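Local coordinates for protein saframycin Mx1 synthetase B (Legionella pneumophila subsp. pneumophila, PDB 3KXW) that belongs to the ANL clan of AMP-binding enzymes and holds 5'-O-[(S)-(dodecanoyloxy)(hydroxy)phosphoryl]adenosine in a pocket, at residues 250-255 / 262-267; 212-217 / 243-248; 36-41 / 257-262; 281-286 / 310-315. One frame throughout, in Å; residues are numbered along the deposited sequence.

Contact 1: 250-255 / 262-267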
# COMPACT_ATOMS: atom_id res chain seq x y z
N LEU A 250 -15.11 9.91 -5.96
CA LEU A 250 -16.41 9.38 -6.35
C LEU A 250 -16.26 8.27 -7.39
O LEU A 250 -17.07 7.33 -7.41
CB LEU A 250 -17.29 10.49 -6.92
CG LEU A 250 -18.60 10.00 -7.54
CD1 LEU A 250 -19.46 9.37 -6.47
CD2 LEU A 250 -19.31 11.18 -8.19
N SER A 251 -15.26 8.37 -8.26
CA SER A 251 -15.13 7.36 -9.32
C SER A 251 -14.91 5.95 -8.75
O SER A 251 -15.33 4.96 -9.34
CB SER A 251 -14.07 7.72 -10.37
OG SER A 251 -12.78 7.65 -9.82
N TRP A 252 -14.28 5.85 -7.58
CA TRP A 252 -14.16 4.54 -6.92
C TRP A 252 -15.54 3.91 -6.71
O TRP A 252 -15.75 2.73 -7.00
CB TRP A 252 -13.47 4.71 -5.57
CG TRP A 252 -13.15 3.42 -4.82
CD1 TRP A 252 -13.09 2.15 -5.32
CD2 TRP A 252 -12.77 3.32 -3.44
NE1 TRP A 252 -12.72 1.27 -4.33
CE2 TRP A 252 -12.51 1.96 -3.17
CE3 TRP A 252 -12.62 4.26 -2.41
CZ2 TRP A 252 -12.11 1.50 -1.90
CZ3 TRP A 252 -12.24 3.80 -1.13
CH2 TRP A 252 -11.99 2.43 -0.90
N LEU A 253 -16.46 4.69 -6.18
CA LEU A 253 -17.78 4.17 -5.82
C LEU A 253 -18.67 4.01 -7.06
O LEU A 253 -19.47 3.08 -7.14
CB LEU A 253 -18.44 5.05 -4.75
CG LEU A 253 -17.53 5.41 -3.56
CD1 LEU A 253 -18.32 6.27 -2.57
CD2 LEU A 253 -16.97 4.17 -2.84
N LYS A 254 -18.51 4.91 -8.03
CA LYS A 254 -19.15 4.73 -9.34
C LYS A 254 -18.74 3.42 -10.03
O LYS A 254 -19.58 2.68 -10.56
CB LYS A 254 -18.85 5.89 -10.28
CG LYS A 254 -19.69 7.12 -10.02
CD LYS A 254 -19.52 8.10 -11.20
CE LYS A 254 -20.41 9.33 -11.06
NZ LYS A 254 -20.20 10.31 -12.19
N HIS A 255 -17.44 3.14 -10.04
CA HIS A 255 -17.00 1.88 -10.67
C HIS A 255 -17.46 0.65 -9.90
O HIS A 255 -17.81 -0.35 -10.51
CB HIS A 255 -15.49 1.86 -10.90
CG HIS A 255 -15.07 2.81 -11.96
ND1 HIS A 255 -13.87 3.49 -11.93
CD2 HIS A 255 -15.70 3.22 -13.08
CE1 HIS A 255 -13.78 4.26 -13.01
NE2 HIS A 255 -14.87 4.11 -13.72
N THR A 262 -17.39 -6.85 -5.67
CA THR A 262 -17.76 -7.45 -4.39
C THR A 262 -16.68 -7.22 -3.33
O THR A 262 -16.97 -7.16 -2.12
CB THR A 262 -18.04 -9.00 -4.54
OG1 THR A 262 -16.83 -9.69 -4.88
CG2 THR A 262 -19.05 -9.25 -5.66
N ILE A 263 -15.45 -7.10 -3.79
CA ILE A 263 -14.32 -6.85 -2.89
C ILE A 263 -13.54 -5.64 -3.37
O ILE A 263 -13.18 -5.56 -4.53
CB ILE A 263 -13.39 -8.06 -2.84
CG1 ILE A 263 -14.18 -9.31 -2.42
CG2 ILE A 263 -12.26 -7.81 -1.84
CD1 ILE A 263 -13.27 -10.56 -2.32
N SER A 264 -13.32 -4.67 -2.48
CA SER A 264 -12.49 -3.52 -2.80
C SER A 264 -12.09 -2.94 -1.47
O SER A 264 -12.79 -3.13 -0.47
CB SER A 264 -13.29 -2.51 -3.66
OG SER A 264 -12.47 -1.50 -4.23
N GLY A 265 -10.92 -2.31 -1.41
CA GLY A 265 -10.52 -1.71 -0.15
C GLY A 265 -9.28 -0.84 -0.28
O GLY A 265 -8.87 -0.53 -1.38
N SER A 266 -8.67 -0.49 0.86
CA SER A 266 -7.67 0.56 0.89
C SER A 266 -7.16 0.73 2.30
O SER A 266 -7.71 0.17 3.24
CB SER A 266 -8.30 1.89 0.47
OG SER A 266 -9.32 2.28 1.40
N PRO A 267 -6.10 1.55 2.47
CA PRO A 267 -5.78 2.01 3.83
C PRO A 267 -6.92 2.85 4.37
O PRO A 267 -7.74 3.38 3.62
CB PRO A 267 -4.54 2.92 3.62
CG PRO A 267 -3.99 2.52 2.28
CD PRO A 267 -5.21 2.15 1.47

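Contact 2: 212-217 / 243-248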
# COMPACT_ATOMS: atom_id res chain seq x y z
N PHE A 212 -12.38 -4.71 -7.31
CA PHE A 212 -12.02 -3.42 -7.88
C PHE A 212 -10.84 -2.84 -7.10
O PHE A 212 -10.79 -2.97 -5.87
CB PHE A 212 -13.18 -2.42 -7.89
CG PHE A 212 -12.83 -1.16 -8.57
CD1 PHE A 212 -13.00 -1.03 -9.95
CD2 PHE A 212 -12.18 -0.13 -7.88
CE1 PHE A 212 -12.60 0.12 -10.60
CE2 PHE A 212 -11.77 1.01 -8.54
CZ PHE A 212 -11.98 1.14 -9.91
N SER A 213 -9.90 -2.22 -7.78
CA SER A 213 -8.80 -1.59 -7.08
C SER A 213 -8.30 -0.34 -7.74
O SER A 213 -8.11 -0.32 -8.95
CB SER A 213 -7.65 -2.58 -6.93
OG SER A 213 -6.60 -2.02 -6.16
N TRP A 214 -8.07 0.71 -6.95
CA TRP A 214 -7.27 1.86 -7.44
C TRP A 214 -5.89 1.86 -6.78
O TRP A 214 -5.12 2.80 -7.00
CB TRP A 214 -7.96 3.21 -7.15
CG TRP A 214 -8.32 3.39 -5.68
CD1 TRP A 214 -9.53 3.13 -5.11
CD2 TRP A 214 -7.47 3.85 -4.62
NE1 TRP A 214 -9.49 3.39 -3.76
CE2 TRP A 214 -8.24 3.84 -3.43
CE3 TRP A 214 -6.14 4.28 -4.56
CZ2 TRP A 214 -7.72 4.22 -2.20
CZ3 TRP A 214 -5.63 4.68 -3.32
CH2 TRP A 214 -6.41 4.64 -2.16
N LEU A 215 -5.60 0.84 -5.98
CA LEU A 215 -4.39 0.85 -5.13
C LEU A 215 -3.08 0.80 -5.89
O LEU A 215 -3.00 0.19 -6.95
CB LEU A 215 -4.43 -0.30 -4.11
CG LEU A 215 -5.61 -0.36 -3.14
CD1 LEU A 215 -5.50 -1.60 -2.24
CD2 LEU A 215 -5.74 0.94 -2.30
N PRO A 216 -2.05 1.47 -5.37
CA PRO A 216 -0.75 1.45 -6.04
C PRO A 216 -0.31 -0.00 -6.30
O PRO A 216 -0.23 -0.77 -5.34
CB PRO A 216 0.20 2.07 -5.00
CG PRO A 216 -0.66 2.85 -4.06
CD PRO A 216 -2.08 2.31 -4.16
N PRO A 217 -0.02 -0.37 -7.55
CA PRO A 217 0.48 -1.72 -7.82
C PRO A 217 1.94 -1.88 -7.36
O PRO A 217 2.47 -2.97 -7.47
CB PRO A 217 0.40 -1.85 -9.36
CG PRO A 217 0.13 -0.51 -9.90
CD PRO A 217 -0.09 0.47 -8.76
N PHE A 243 -3.89 8.01 -9.02
CA PHE A 243 -4.11 9.39 -9.49
C PHE A 243 -5.60 9.63 -9.79
O PHE A 243 -6.16 10.65 -9.41
CB PHE A 243 -3.24 9.67 -10.73
CG PHE A 243 -3.50 11.00 -11.37
CD1 PHE A 243 -2.89 12.15 -10.90
CD2 PHE A 243 -4.38 11.11 -12.43
CE1 PHE A 243 -3.14 13.40 -11.49
CE2 PHE A 243 -4.63 12.35 -13.03
CZ PHE A 243 -4.01 13.49 -12.56
N SER A 244 -6.23 8.68 -10.46
CA SER A 244 -7.65 8.78 -10.80
C SER A 244 -8.51 8.86 -9.55
O SER A 244 -9.45 9.66 -9.47
CB SER A 244 -8.08 7.59 -11.68
OG SER A 244 -7.53 7.74 -12.98
N PHE A 245 -8.18 8.03 -8.57
CA PHE A 245 -8.91 8.08 -7.31
C PHE A 245 -8.79 9.45 -6.61
O PHE A 245 -9.79 10.04 -6.21
CB PHE A 245 -8.41 6.99 -6.35
CG PHE A 245 -9.01 7.11 -4.99
CD1 PHE A 245 -10.38 7.04 -4.83
CD2 PHE A 245 -8.21 7.38 -3.89
CE1 PHE A 245 -10.96 7.20 -3.58
CE2 PHE A 245 -8.78 7.52 -2.64
CZ PHE A 245 -10.15 7.44 -2.48
N LEU A 246 -7.56 9.94 -6.48
CA LEU A 246 -7.33 11.19 -5.76
C LEU A 246 -7.96 12.38 -6.46
O LEU A 246 -8.53 13.25 -5.81
CB LEU A 246 -5.83 11.42 -5.52
CG LEU A 246 -5.19 10.46 -4.50
CD1 LEU A 246 -3.77 10.87 -4.24
CD2 LEU A 246 -5.94 10.44 -3.17
N GLN A 247 -7.91 12.40 -7.78
CA GLN A 247 -8.58 13.46 -8.52
C GLN A 247 -10.10 13.45 -8.39
O GLN A 247 -10.74 14.49 -8.51
CB GLN A 247 -8.23 13.37 -10.00
CG GLN A 247 -6.79 13.70 -10.30
CD GLN A 247 -6.62 15.11 -10.78
OE1 GLN A 247 -6.06 15.96 -10.08
NE2 GLN A 247 -7.12 15.38 -11.99
N ASN A 248 -10.68 12.27 -8.18
CA ASN A 248 -12.14 12.14 -8.22
C ASN A 248 -12.54 10.87 -7.50
O ASN A 248 -12.82 9.86 -8.13
CB ASN A 248 -12.62 12.04 -9.69
CG ASN A 248 -14.13 12.02 -9.82
OD1 ASN A 248 -14.85 12.53 -8.95
ND2 ASN A 248 -14.63 11.43 -10.92

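Contact 3: 36-41 / 257-262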
# COMPACT_ATOMS: atom_id res chain seq x y z
N GLU A 36 -13.08 7.27 -19.20
CA GLU A 36 -14.17 6.44 -19.69
C GLU A 36 -13.66 5.34 -20.62
O GLU A 36 -14.45 4.66 -21.26
CB GLU A 36 -15.24 7.30 -20.37
CG GLU A 36 -15.94 8.29 -19.43
CD GLU A 36 -16.78 7.62 -18.34
OE1 GLU A 36 -17.64 6.77 -18.66
OE2 GLU A 36 -16.59 7.97 -17.15
N LEU A 37 -12.34 5.18 -20.68
CA LEU A 37 -11.74 4.16 -21.54
C LEU A 37 -11.58 2.85 -20.78
O LEU A 37 -11.35 2.84 -19.57
CB LEU A 37 -10.39 4.64 -22.07
CG LEU A 37 -10.36 5.93 -22.89
CD1 LEU A 37 -8.92 6.40 -23.10
CD2 LEU A 37 -11.08 5.73 -24.22
N GLU A 38 -11.70 1.74 -21.52
CA GLU A 38 -11.64 0.39 -20.96
C GLU A 38 -10.66 -0.45 -21.78
O GLU A 38 -10.72 -0.44 -23.01
CB GLU A 38 -13.01 -0.27 -21.12
CG GLU A 38 -13.78 -0.60 -19.85
CD GLU A 38 -14.72 -1.79 -20.05
OE1 GLU A 38 -14.86 -2.25 -21.20
OE2 GLU A 38 -15.31 -2.28 -19.05
N GLU A 39 -9.75 -1.16 -21.11
CA GLU A 39 -8.95 -2.18 -21.78
C GLU A 39 -8.90 -3.44 -20.93
O GLU A 39 -8.65 -3.39 -19.72
CB GLU A 39 -7.53 -1.70 -22.06
CG GLU A 39 -6.82 -2.53 -23.11
CD GLU A 39 -5.37 -2.14 -23.29
OE1 GLU A 39 -5.02 -0.97 -22.99
OE2 GLU A 39 -4.57 -3.01 -23.72
N THR A 40 -9.14 -4.57 -21.58
CA THR A 40 -9.31 -5.84 -20.88
C THR A 40 -8.37 -6.88 -21.46
O THR A 40 -8.10 -6.87 -22.66
CB THR A 40 -10.79 -6.32 -20.99
OG1 THR A 40 -11.61 -5.52 -20.13
CG2 THR A 40 -10.94 -7.80 -20.56
N MSE A 41 -7.86 -7.77 -20.64
CA MSE A 41 -7.14 -8.92 -21.18
C MSE A 41 -7.66 -10.21 -20.60
O MSE A 41 -8.02 -10.29 -19.42
CB MSE A 41 -5.61 -8.82 -21.01
CG MSE A 41 -5.12 -8.68 -19.60
SE MSE A 41 -3.13 -8.71 -19.65
CE MSE A 41 -2.93 -8.30 -21.56
N THR A 257 -20.08 0.43 -8.38
CA THR A 257 -21.48 0.37 -8.74
C THR A 257 -21.66 -0.28 -10.12
O THR A 257 -22.42 -1.24 -10.28
CB THR A 257 -22.11 1.78 -8.77
OG1 THR A 257 -22.15 2.32 -7.44
CG2 THR A 257 -23.54 1.71 -9.35
N LYS A 258 -20.96 0.28 -11.11
CA LYS A 258 -21.06 -0.16 -12.50
C LYS A 258 -20.68 -1.62 -12.68
O LYS A 258 -21.38 -2.36 -13.35
CB LYS A 258 -20.19 0.71 -13.40
CG LYS A 258 -20.30 0.39 -14.89
CD LYS A 258 -19.49 1.38 -15.72
CE LYS A 258 -19.46 0.98 -17.19
NZ LYS A 258 -18.83 2.06 -18.00
N TYR A 259 -19.58 -2.03 -12.05
CA TYR A 259 -19.00 -3.35 -12.28
C TYR A 259 -19.46 -4.39 -11.26
O TYR A 259 -19.00 -5.54 -11.29
CB TYR A 259 -17.47 -3.24 -12.33
CG TYR A 259 -17.00 -2.50 -13.57
CD1 TYR A 259 -16.88 -3.16 -14.79
CD2 TYR A 259 -16.72 -1.14 -13.53
CE1 TYR A 259 -16.48 -2.48 -15.93
CE2 TYR A 259 -16.32 -0.45 -14.68
CZ TYR A 259 -16.21 -1.13 -15.88
OH TYR A 259 -15.80 -0.48 -17.03
N LYS A 260 -20.36 -3.99 -10.37
CA LYS A 260 -20.81 -4.84 -9.28
C LYS A 260 -19.64 -5.51 -8.58
O LYS A 260 -19.65 -6.72 -8.36
CB LYS A 260 -21.82 -5.88 -9.77
CG LYS A 260 -23.19 -5.28 -9.96
CD LYS A 260 -24.04 -6.10 -10.87
CE LYS A 260 -25.39 -5.43 -11.04
NZ LYS A 260 -26.17 -5.67 -9.80
N ALA A 261 -18.64 -4.73 -8.22
CA ALA A 261 -17.52 -5.27 -7.48
C ALA A 261 -17.99 -5.76 -6.12
O ALA A 261 -18.88 -5.16 -5.49
CB ALA A 261 -16.39 -4.21 -7.33
N THR A 262 -17.39 -6.85 -5.67
CA THR A 262 -17.76 -7.45 -4.39
C THR A 262 -16.68 -7.22 -3.33
O THR A 262 -16.97 -7.16 -2.12
CB THR A 262 -18.04 -9.00 -4.54
OG1 THR A 262 -16.83 -9.69 -4.88
CG2 THR A 262 -19.05 -9.25 -5.66

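Contact 4: 281-286 / 310-315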
# COMPACT_ATOMS: atom_id res chain seq x y z
N GLU A 281 -25.06 15.64 -3.12
CA GLU A 281 -25.77 15.58 -4.39
C GLU A 281 -25.03 14.73 -5.43
O GLU A 281 -25.62 14.20 -6.38
CB GLU A 281 -26.07 16.98 -4.93
CG GLU A 281 -24.85 17.82 -5.21
CD GLU A 281 -24.34 18.58 -3.99
OE1 GLU A 281 -24.86 18.37 -2.86
OE2 GLU A 281 -23.42 19.41 -4.19
N LYS A 282 -23.73 14.58 -5.24
CA LYS A 282 -22.93 13.80 -6.17
C LYS A 282 -23.05 12.29 -5.94
O LYS A 282 -22.57 11.50 -6.75
CB LYS A 282 -21.46 14.23 -6.10
CG LYS A 282 -21.22 15.65 -6.60
CD LYS A 282 -21.53 15.76 -8.08
CE LYS A 282 -21.28 17.17 -8.61
NZ LYS A 282 -21.73 17.30 -10.03
N LYS A 283 -23.70 11.89 -4.84
CA LYS A 283 -23.91 10.47 -4.52
C LYS A 283 -25.04 9.85 -5.35
O LYS A 283 -25.17 8.62 -5.41
CB LYS A 283 -24.24 10.28 -3.05
CG LYS A 283 -23.22 10.88 -2.06
CD LYS A 283 -23.69 10.75 -0.63
CE LYS A 283 -22.69 11.39 0.35
NZ LYS A 283 -23.25 11.34 1.73
N GLU A 284 -25.86 10.69 -5.96
CA GLU A 284 -26.99 10.19 -6.76
C GLU A 284 -26.49 9.25 -7.85
O GLU A 284 -25.56 9.57 -8.57
CB GLU A 284 -27.78 11.37 -7.36
CG GLU A 284 -29.28 11.06 -7.48
CD GLU A 284 -30.13 12.24 -7.97
OE1 GLU A 284 -29.74 13.42 -7.80
OE2 GLU A 284 -31.22 11.96 -8.54
N GLY A 285 -27.08 8.07 -7.95
CA GLY A 285 -26.59 7.10 -8.91
C GLY A 285 -25.75 5.96 -8.33
O GLY A 285 -25.53 4.96 -9.01
N LEU A 286 -25.28 6.08 -7.09
CA LEU A 286 -24.51 4.99 -6.49
C LEU A 286 -25.41 3.83 -6.09
O LEU A 286 -26.56 4.03 -5.78
CB LEU A 286 -23.74 5.47 -5.25
CG LEU A 286 -22.67 6.52 -5.49
CD1 LEU A 286 -22.02 6.93 -4.16
CD2 LEU A 286 -21.62 6.01 -6.49
N TYR A 310 -19.89 4.84 6.79
CA TYR A 310 -21.14 4.09 6.79
C TYR A 310 -22.32 5.05 6.75
O TYR A 310 -23.23 4.87 5.94
CB TYR A 310 -21.24 3.18 8.01
CG TYR A 310 -22.65 2.68 8.22
CD1 TYR A 310 -23.25 1.84 7.29
CD2 TYR A 310 -23.39 3.07 9.32
CE1 TYR A 310 -24.56 1.38 7.46
CE2 TYR A 310 -24.69 2.62 9.50
CZ TYR A 310 -25.26 1.77 8.58
OH TYR A 310 -26.56 1.35 8.79
N GLN A 311 -22.30 6.07 7.60
CA GLN A 311 -23.38 7.06 7.62
C GLN A 311 -23.49 7.81 6.29
O GLN A 311 -24.59 8.13 5.82
CB GLN A 311 -23.21 8.05 8.79
CG GLN A 311 -23.36 7.44 10.20
CD GLN A 311 -24.73 6.83 10.42
OE1 GLN A 311 -25.70 7.23 9.78
NE2 GLN A 311 -24.80 5.84 11.29
N ALA A 312 -22.35 8.10 5.67
CA ALA A 312 -22.33 8.82 4.39
C ALA A 312 -22.87 8.01 3.20
O ALA A 312 -23.37 8.60 2.23
CB ALA A 312 -20.90 9.34 4.09
N PHE A 313 -22.79 6.68 3.26
CA PHE A 313 -23.15 5.88 2.09
C PHE A 313 -24.25 4.83 2.27
O PHE A 313 -24.63 4.15 1.33
CB PHE A 313 -21.89 5.32 1.41
CG PHE A 313 -20.99 6.41 0.90
CD1 PHE A 313 -21.30 7.06 -0.28
CD2 PHE A 313 -19.90 6.84 1.64
CE1 PHE A 313 -20.51 8.08 -0.75
CE2 PHE A 313 -19.10 7.90 1.17
CZ PHE A 313 -19.42 8.51 -0.01
N LYS A 314 -24.75 4.71 3.50
CA LYS A 314 -25.77 3.72 3.83
C LYS A 314 -27.02 3.88 2.99
O LYS A 314 -27.67 2.90 2.67
CB LYS A 314 -26.11 3.77 5.33
CG LYS A 314 -26.87 4.99 5.80
CD LYS A 314 -27.17 4.90 7.31
CE LYS A 314 -28.08 6.04 7.78
NZ LYS A 314 -28.27 6.02 9.27
N GLU A 315 -27.36 5.11 2.63
CA GLU A 315 -28.53 5.32 1.80
C GLU A 315 -28.32 4.81 0.37
O GLU A 315 -29.28 4.67 -0.41
CB GLU A 315 -28.99 6.78 1.84
CG GLU A 315 -29.35 7.25 3.26
CD GLU A 315 -30.38 6.36 3.97
OE1 GLU A 315 -31.24 5.75 3.28
OE2 GLU A 315 -30.36 6.28 5.22

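Contact 1: 250-255 / 262-267
W252 reaches from helix 250-259 to S264 and S266 on strand 263-266, bridging an alpha-beta unit of the AMP-binding enzyme fold in which helix and following strand run nearly antiparallel, their axes 10.9 Å apart. With CG anti to the backbone N (chi1 -174°), the indole spans this gap alone. Polar contact first: W252 NE1 donates to S264 OG over 2.8 Å, almost straight at 167° and within a few degrees of the indole plane. The buried hydroxyl thus accepts from the indole and gives its own proton to F212 O on strand 210-213, a relay that pins the ring edge to the sheet and fixes how the ring is turned. Looser van der Waals contact follows: W252 CZ2 lies 3.9 Å from G265 O, and L253 CD2 lies over one indole face, toward its rim. Aromatic neighbours complete the buried setting, W214 and W291 both meeting W252 edge-to-face. The contact packs the helix on a strand near the ligand, G265 lying about 7 Å from the bound 5'-O-[(S)-(dodecanoyloxy)(hydroxy)phosphoryl]adenosine. At the far end of the indole, CH2 comes within 3.5 Å of S266 OG, which hydrogen-bonds P267 O over 2.9 Å from above the carbonyl plane.

Contact 2: 212-217 / 243-248
The indole of W214 is sandwiched: the ring of F245 covers one face and L215 CD2 the other, 3.7 Å above the plane and shifted toward the rim. This stack ties the loop after strand 210-213 of the AMP-binding enzyme fold to helix 242-247, about 30 residues on in the chain. W214 and F245 form an offset stack, the planes only 12° apart and the five-membered ring centroid of W214 4.0 Å from that of the phenyl ring. F245 CD2 stands 3.4 Å above the middle of the indole, and the closest pair is W214 CZ2 with F245 CE2 at 3.5 Å. F245 CB also lies over the five-membered ring, 3.9 Å from its centroid, a CH-pi contact that extends the overlap back toward the helix. The phenylalanine leaves the helix with CG anti to its backbone nitrogen, whereas W214 CG is held between backbone N and carbonyl carbon (chi1 54°), which swings the indole across to the helix. W252 meets the F245 ring almost perpendicularly. A270 of helix 269-277 touches both rings of the stack, and Y530 of helix 515-533, from the C-terminal part of the chain, packs on W214 and L246. Just beside the indole the chain bends in an ST turn: S213 OG accepts from L215 N at 3.0 Å and 152°.

Contact 3: 36-41 / 257-262
E38, on strand 37-42, meets Y259 of helix 250-259 in a single hydrogen bond at the protein surface. E36, just before the strand, does not touch, but its OE1 lies 4.9 Å from K258 NZ, a distance at which opposite charges may still attract weakly. Two residues on, E38 points toward the helix and carries the contact. Its chi1 of -114° falls off the staggered positions, and beyond CG the chain is extended, bringing the carboxylate to the phenol. Y259 OH donates to E38 OE2 over 2.7 Å; the bond uses the anti side of the oxygen and rises 25° out of the carboxylate plane. OE2 sits at the ring edge, 3.3 Å from Y259 CE1, and the two flat groups are nearly coplanar, 27° apart. E38 CG also approaches the hydroxyl, 3.5 Å from Y259 OH. K258 CG lies over one face of the Y259 ring, toward its rim. E39 then pairs through its backbone with F32, T40 OG1 bonds T31 OG1, and the selenomethionine M41 turns into the interior. K260, with positive phi, is the first residue to leave helical backbone angles, in a Schellman motif. Strand 28-34, the antiparallel neighbour of strand 37-42, supplies L33, which touches both E38 and Y259, so outermost strand 37-42 and helix 250-259 lean on the same neighbouring strand.

Contact 4: 281-286 / 310-315
K283 and F313 are brought together by similar first torsions, -55° and -63°, each placing CG anti to the carbonyl carbon; from there the fully extended lysine chain runs past the ring at about a right angle. The contact joins the type II beta turn K283-L286, closed by L286 N to K283 O, to the C-terminal part of helix 303-313 in the AMP-binding region. K283 NZ donates to A312 O over 2.8 Å, in the carbonyl plane and on a lone pair. A positive group near this part of the helix is probably favourable to its dipole. The ammonium is gripped twice, since E280 OE1 forms a salt bridge with it. Its attraction to the F313 ring is at most weak, NZ lying 5.1 Å from the ring centroid. Instead the aliphatic part of the lysine packs there, CG being 4.1 Å from F313 CE1. L253 of helix 250-259 touches both L286 and F313, so these two share an apolar neighbour. On the helix side K314 NZ bonds Q311 OE1. The leucine finishes the seam: L286 CD1 lies obliquely to the phenyl ring, 3.9 Å from both CD1 and CE1 of F313.

Contacts 1, 2 and 4 are buried, whereas contact 3 lies at the surface. Contacts 1 and 3 draw on the same helix, 250-259, from different turns: one anchors it inward by an indole N-H, the other outward by a phenol on a carboxylate. Contact 2 is purely aromatic across its segments and joins contact 1 directly, I263 O meeting F212 N at 3.0 Å and H255 CB lying 3.4 Å from F212 CE1. Contact 4 sits farther from the chain centre and mixes a charged lysine with apolar packing; it also reaches contact 1 through L250 CD2 against K282 O, 3.6 Å apart. Helix 250-259 thus touches all four contacts.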